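Local coordinates for epidermin leader peptide processing serine protease EpiP (Staphylococcus aureus subsp. aureus, PDB 3QFH), which probably cleaves the leader peptide from the epidermin precursor as a subtilisin-like serine endopeptidase, at residues A122-I126 against A195-T201; P49-V53 against K262-Y266. All blocks are in the same frame, centred on the assembly; numbering follows the deposited sequence.

Interaction 1: A122-I126 against A195-T201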
loop_
_atom_site.group_PDB
_atom_site.type_symbol
_atom_site.label_atom_id
_atom_site.label_comp_id
_atom_site.label_asym_id
_atom_site.label_seq_id
_atom_site.Cartn_x
_atom_site.Cartn_y
_atom_site.Cartn_z
ATOM N N ALA A 122 17.194 -14.906 3.730
ATOM C CA ALA A 122 16.082 -13.988 3.444
ATOM C C ALA A 122 16.525 -12.535 3.481
ATOM O O ALA A 122 16.187 -11.790 4.398
ATOM C CB ALA A 122 14.956 -14.222 4.439
ATOM N N ASN A 123 17.233 -12.126 2.444
ATOM C CA ASN A 123 17.810 -10.797 2.363
ATOM C C ASN A 123 16.912 -9.674 1.861
ATOM O O ASN A 123 17.179 -8.512 2.141
ATOM C CB ASN A 123 19.093 -10.875 1.526
ATOM C CG ASN A 123 20.135 -11.783 2.172
ATOM O OD1 ASN A 123 20.118 -11.980 3.392
ATOM N ND2 ASN A 123 21.030 -12.345 1.370
ATOM N N THR A 124 15.864 -9.996 1.123
ATOM C CA THR A 124 14.973 -8.947 0.635
ATOM C C THR A 124 14.236 -8.236 1.781
ATOM O O THR A 124 13.725 -8.874 2.703
ATOM C CB THR A 124 13.946 -9.481 -0.367
ATOM O OG1 THR A 124 14.620 -9.874 -1.561
ATOM C CG2 THR A 124 12.915 -8.418 -0.725
ATOM N N LYS A 125 14.215 -6.910 1.697
ATOM C CA LYS A 125 13.516 -6.050 2.656
ATOM C C LYS A 125 12.182 -5.642 2.112
ATOM O O LYS A 125 12.109 -5.119 0.998
ATOM C CB LYS A 125 14.279 -4.750 2.874
ATOM C CG LYS A 125 15.307 -4.737 3.950
ATOM C CD LYS A 125 16.430 -5.692 3.746
ATOM C CE LYS A 125 17.635 -5.207 4.569
ATOM N NZ LYS A 125 17.198 -4.720 5.930
ATOM N N ILE A 126 11.130 -5.856 2.891
ATOM C CA ILE A 126 9.814 -5.449 2.492
ATOM C C ILE A 126 9.507 -4.093 3.169
ATOM O O ILE A 126 9.612 -3.964 4.385
ATOM C CB ILE A 126 8.761 -6.482 2.900
ATOM C CG1 ILE A 126 9.123 -7.868 2.355
ATOM C CG2 ILE A 126 7.371 -6.061 2.413
ATOM C CD1 ILE A 126 8.275 -8.956 2.917
ATOM N N ALA A 195 6.262 -14.277 4.820
ATOM C CA ALA A 195 7.717 -14.251 4.755
ATOM C C ALA A 195 8.297 -14.077 6.156
ATOM O O ALA A 195 8.804 -13.008 6.487
ATOM C CB ALA A 195 8.173 -13.072 3.814
ATOM N N PRO A 196 8.252 -15.141 6.979
ATOM C CA PRO A 196 8.645 -15.074 8.388
ATOM C C PRO A 196 10.107 -14.814 8.737
ATOM O O PRO A 196 10.391 -14.542 9.903
ATOM C CB PRO A 196 8.213 -16.440 8.944
ATOM C CG PRO A 196 8.092 -17.327 7.771
ATOM C CD PRO A 196 7.760 -16.475 6.599
ATOM N N ASN A 197 11.012 -14.894 7.759
ATOM C CA ASN A 197 12.437 -14.647 8.000
ATOM C C ASN A 197 12.952 -13.353 7.359
ATOM O O ASN A 197 14.107 -13.012 7.502
ATOM C CB ASN A 197 13.254 -15.839 7.499
ATOM C CG ASN A 197 12.827 -17.165 8.146
ATOM O OD1 ASN A 197 12.370 -17.202 9.286
ATOM N ND2 ASN A 197 12.977 -18.254 7.400
ATOM N N ASN A 198 12.090 -12.641 6.650
ATOM C CA ASN A 198 12.457 -11.369 6.035
ATOM C C ASN A 198 12.221 -10.195 6.973
ATOM O O ASN A 198 11.253 -10.169 7.746
ATOM C CB ASN A 198 11.663 -11.110 4.732
ATOM C CG ASN A 198 12.079 -12.033 3.597
ATOM O OD1 ASN A 198 11.673 -13.190 3.545
ATOM N ND2 ASN A 198 12.881 -11.507 2.667
ATOM N N LYS A 199 13.096 -9.208 6.887
ATOM C CA LYS A 199 12.934 -7.995 7.668
ATOM C C LYS A 199 11.960 -7.100 6.923
ATOM O O LYS A 199 11.900 -7.125 5.676
ATOM C CB LYS A 199 14.252 -7.239 7.824
ATOM C CG LYS A 199 15.419 -8.038 8.381
ATOM C CD LYS A 199 15.107 -8.625 9.744
ATOM C CE LYS A 199 16.279 -9.464 10.251
ATOM N NZ LYS A 199 16.011 -10.136 11.555
ATOM N N PHE A 200 11.182 -6.331 7.679
ATOM C CA PHE A 200 10.285 -5.367 7.108
ATOM C C PHE A 200 10.674 -4.008 7.658
ATOM O O PHE A 200 11.269 -3.885 8.748
ATOM C CB PHE A 200 8.813 -5.701 7.373
ATOM C CG PHE A 200 8.358 -5.444 8.782
ATOM C CD1 PHE A 200 7.716 -4.258 9.107
ATOM C CD2 PHE A 200 8.553 -6.393 9.775
ATOM C CE1 PHE A 200 7.283 -4.022 10.391
ATOM C CE2 PHE A 200 8.110 -6.167 11.067
ATOM C CZ PHE A 200 7.489 -4.979 11.377
ATOM N N THR A 201 10.370 -2.993 6.871
ATOM C CA THR A 201 10.676 -1.632 7.212
ATOM C C THR A 201 9.372 -0.891 7.123
ATOM O O THR A 201 8.698 -0.950 6.099
ATOM C CB THR A 201 11.671 -1.015 6.216
ATOM O OG1 THR A 201 12.818 -1.856 6.099
ATOM C CG2 THR A 201 12.108 0.339 6.680
HETATM O O HOH W 1 15.096 -9.324 4.947
HETATM O O HOH W 2 16.514 -11.719 7.617
#

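Interaction 2: P49-V53 against K262-Y266. With SO4 (sulfate ion), chain L.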
loop_
_atom_site.group_PDB
_atom_site.type_symbol
_atom_site.label_atom_id
_atom_site.label_comp_id
_atom_site.label_asym_id
_atom_site.label_seq_id
_atom_site.Cartn_x
_atom_site.Cartn_y
_atom_site.Cartn_z
ATOM N N PRO A 49 12.393 16.529 -3.247
ATOM C CA PRO A 49 13.305 16.969 -4.323
ATOM C C PRO A 49 13.362 16.025 -5.532
ATOM O O PRO A 49 13.317 16.490 -6.661
ATOM C CB PRO A 49 14.669 17.057 -3.620
ATOM C CG PRO A 49 14.330 17.343 -2.207
ATOM C CD PRO A 49 13.039 16.590 -1.926
ATOM N N GLU A 50 13.401 14.721 -5.281
ATOM C CA GLU A 50 13.477 13.711 -6.351
ATOM C C GLU A 50 12.293 13.743 -7.317
ATOM O O GLU A 50 12.406 13.273 -8.431
ATOM C CB GLU A 50 13.562 12.287 -5.767
ATOM C CG GLU A 50 14.781 11.977 -4.905
ATOM C CD GLU A 50 14.641 12.370 -3.435
ATOM O OE1 GLU A 50 13.687 13.105 -3.068
ATOM O OE2 GLU A 50 15.507 11.913 -2.644
ATOM N N LEU A 51 11.150 14.246 -6.877
ATOM C CA LEU A 51 9.961 14.290 -7.737
ATOM C C LEU A 51 9.600 15.709 -8.165
ATOM O O LEU A 51 8.616 15.917 -8.877
ATOM C CB LEU A 51 8.777 13.719 -6.986
ATOM C CG LEU A 51 8.972 12.334 -6.370
ATOM C CD1 LEU A 51 7.660 11.848 -5.785
ATOM C CD2 LEU A 51 9.509 11.349 -7.382
ATOM N N HIS A 52 10.363 16.687 -7.694
ATOM C CA HIS A 52 10.079 18.086 -7.990
ATOM C C HIS A 52 8.681 18.521 -7.532
ATOM O O HIS A 52 7.962 19.235 -8.260
ATOM C CB HIS A 52 10.301 18.389 -9.481
ATOM C CG HIS A 52 11.726 18.252 -9.911
ATOM N ND1 HIS A 52 12.128 17.394 -10.906
ATOM C CD2 HIS A 52 12.850 18.848 -9.452
ATOM C CE1 HIS A 52 13.437 17.489 -11.065
ATOM N NE2 HIS A 52 13.898 18.369 -10.196
ATOM N N VAL A 53 8.288 18.102 -6.326
ATOM C CA VAL A 53 6.995 18.506 -5.765
ATOM C C VAL A 53 7.154 19.016 -4.332
ATOM O O VAL A 53 7.984 18.529 -3.558
ATOM C CB VAL A 53 5.912 17.393 -5.839
ATOM C CG1 VAL A 53 5.605 17.036 -7.290
ATOM C CG2 VAL A 53 6.317 16.149 -5.059
ATOM N N LYS A 262 4.946 9.409 -10.337
ATOM C CA LYS A 262 6.404 9.606 -10.459
ATOM C C LYS A 262 7.161 8.865 -9.356
ATOM O O LYS A 262 8.231 8.340 -9.597
ATOM C CB LYS A 262 6.783 11.093 -10.502
ATOM C CG LYS A 262 6.373 11.770 -11.803
ATOM C CD LYS A 262 6.469 13.306 -11.751
ATOM C CE LYS A 262 7.897 13.820 -11.612
ATOM N NZ LYS A 262 7.963 15.331 -11.617
ATOM N N ALA A 263 6.592 8.799 -8.161
ATOM C CA ALA A 263 7.222 8.060 -7.060
ATOM C C ALA A 263 7.337 6.569 -7.445
ATOM O O ALA A 263 8.390 5.956 -7.302
ATOM C CB ALA A 263 6.404 8.214 -5.776
ATOM N N ILE A 264 6.227 6.008 -7.924
ATOM C CA ILE A 264 6.153 4.612 -8.390
ATOM C C ILE A 264 7.206 4.307 -9.497
ATOM O O ILE A 264 7.903 3.294 -9.451
ATOM C CB ILE A 264 4.703 4.293 -8.868
ATOM C CG1 ILE A 264 3.768 4.293 -7.657
ATOM C CG2 ILE A 264 4.620 2.936 -9.590
ATOM C CD1 ILE A 264 2.298 4.254 -7.990
ATOM N N ASN A 265 7.340 5.203 -10.457
ATOM C CA ASN A 265 8.304 5.012 -11.548
ATOM C C ASN A 265 9.726 5.192 -11.042
ATOM O O ASN A 265 10.658 4.558 -11.545
ATOM C CB ASN A 265 7.980 5.933 -12.720
ATOM C CG ASN A 265 6.642 5.584 -13.389
ATOM O OD1 ASN A 265 6.093 4.500 -13.183
ATOM N ND2 ASN A 265 6.137 6.488 -14.208
ATOM N N TYR A 266 9.889 6.050 -10.045
ATOM C CA TYR A 266 11.178 6.243 -9.404
ATOM C C TYR A 266 11.570 4.916 -8.724
ATOM O O TYR A 266 12.700 4.440 -8.883
ATOM C CB TYR A 266 11.116 7.386 -8.394
ATOM C CG TYR A 266 12.425 7.680 -7.678
ATOM C CD1 TYR A 266 13.311 8.629 -8.161
ATOM C CD2 TYR A 266 12.767 6.999 -6.520
ATOM C CE1 TYR A 266 14.506 8.898 -7.499
ATOM C CE2 TYR A 266 13.937 7.257 -5.857
ATOM C CZ TYR A 266 14.807 8.203 -6.346
ATOM O OH TYR A 266 15.972 8.440 -5.670
HETATM S S SO4 L . 17.321 19.038 -10.650
HETATM O O1 SO4 L . 18.377 20.031 -10.822
HETATM O O2 SO4 L . 17.085 18.370 -11.926
HETATM O O3 SO4 L . 17.716 18.053 -9.646
HETATM O O4 SO4 L . 16.105 19.708 -10.210
#

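Interaction 1: A122-I126 against A195-T201
Ile126 and Phe200 pair as a parallel beta bridge where two neighbouring strands, 126-130 and 200-204, enter the parallel sheet of the subtilisin-like domain. Ile126 is held through both its backbone groups: its N donates to Lys199 O at 3.2 Å, and its O accepts from Thr201 N at 2.8 Å, the usual parallel pattern in which one residue bonds to those before and after its partner. A CA-H...O contact from Phe200 CA shares that same Ile126 oxygen.

Ahead of the bridge the chains part, and a side chain and waters take over from backbone pairing. Asn198, the last residue of a type I turn that starts at Ala195, sends its ND2 to Thr124 O over 2.8 Å, with an almost straight N-H...O angle of 174°. The oxygen lies in the amide plane of Asn198, while the donor is tilted from the carbonyl plane of Thr124. One water joins Ala122 O, Thr124 O and Lys199 N, so Thr124 O is gripped twice; a second water spans Ala122 O and Asn197 O. Ala122 CB rests against Asn197 O at 3.4 Å.

Further out, helix 382-400 positions this junction. Asp398 accepts from Asn198 ND2 through OD2 and bonds Thr124 OG1 through OD1, which should fix the amide's rotation, and Ala394 packs against Thr124, Ile126 and Asn198. Ile126 extends its chain (chi2 170°), bringing CD1 close to Asn198 CB and to 4.2 Å from Ala195 CB.

Interaction 2: P49-V53 against K262-Y266
The turn linking strands 43-48 and 53-59 of the propeptide-like domain sits on helix 254-269 of the subtilase domain, so this contact belongs to the interface between prodomain and protease. The turn contains a short 3-10 segment, and His52 and Val53 both face Ile48 in a G1 beta bulge. His52 occupies the left-handed backbone region that this bulge uses.

Leu51 carries the apolar part. Its two methyls meet neighbouring parts of the helix: CD1 touches Ala263 CB at 3.8 Å, while CD2 lies over the backbone of Lys262, 3.9 Å from Lys262 O, and reaches toward Tyr266 CB. Glu50 passes the ring of Tyr266 with its aliphatic portion, CG standing 3.8 Å from Tyr266 OH; carboxylate and ring planes are turned 77° apart. Helix 213-225 helps enclose this patch, its Val221 touching both Leu51 and Tyr266 and its Asn225 bonding the phenol through OD1.

The polar link comes from Lys262. A bend at chi3 (66°) brings NZ to 2.9 Å from Leu51 O, where it approaches from above the carbonyl plane instead of along a lone pair, and the same ammonium forms a salt bridge with Glu26 of the prodomain. Farther along the turn, His52 NE2 donates to sulfate O4 at 2.6 Å, near the plane of the ring; Thr30 N also binds this ion, which probably came from the crystallisation liquor.

Lys262 thus couples the helix to the prodomain through both a carbonyl and a carboxylate, and its positive charge probably strengthens the polarisation of the Leu51 carbonyl beside a largely apolar seam.

How the interactions relate
From the N terminus, the chain first builds the propeptide-like sheet, whose turn at 49-53 is the early end of interaction 2. It then crosses into the subtilase domain, where 122-126 leads into strand 126-130 and, later, residues 195-201 lead into strand 200-204; interaction 1 closes this loop of 68 residues. Helix 254-269 follows, and its 262-266 portion meets the early turn, closing a much longer loop of 208 residues. The shorter loop therefore lies wholly within the longer. The centres of the two contacts are about 25 Å apart, and the contacts do not touch: interaction 1 joins two strands inside the catalytic domain's parallel sheet, whereas interaction 2 ties that domain to the propeptide-like one.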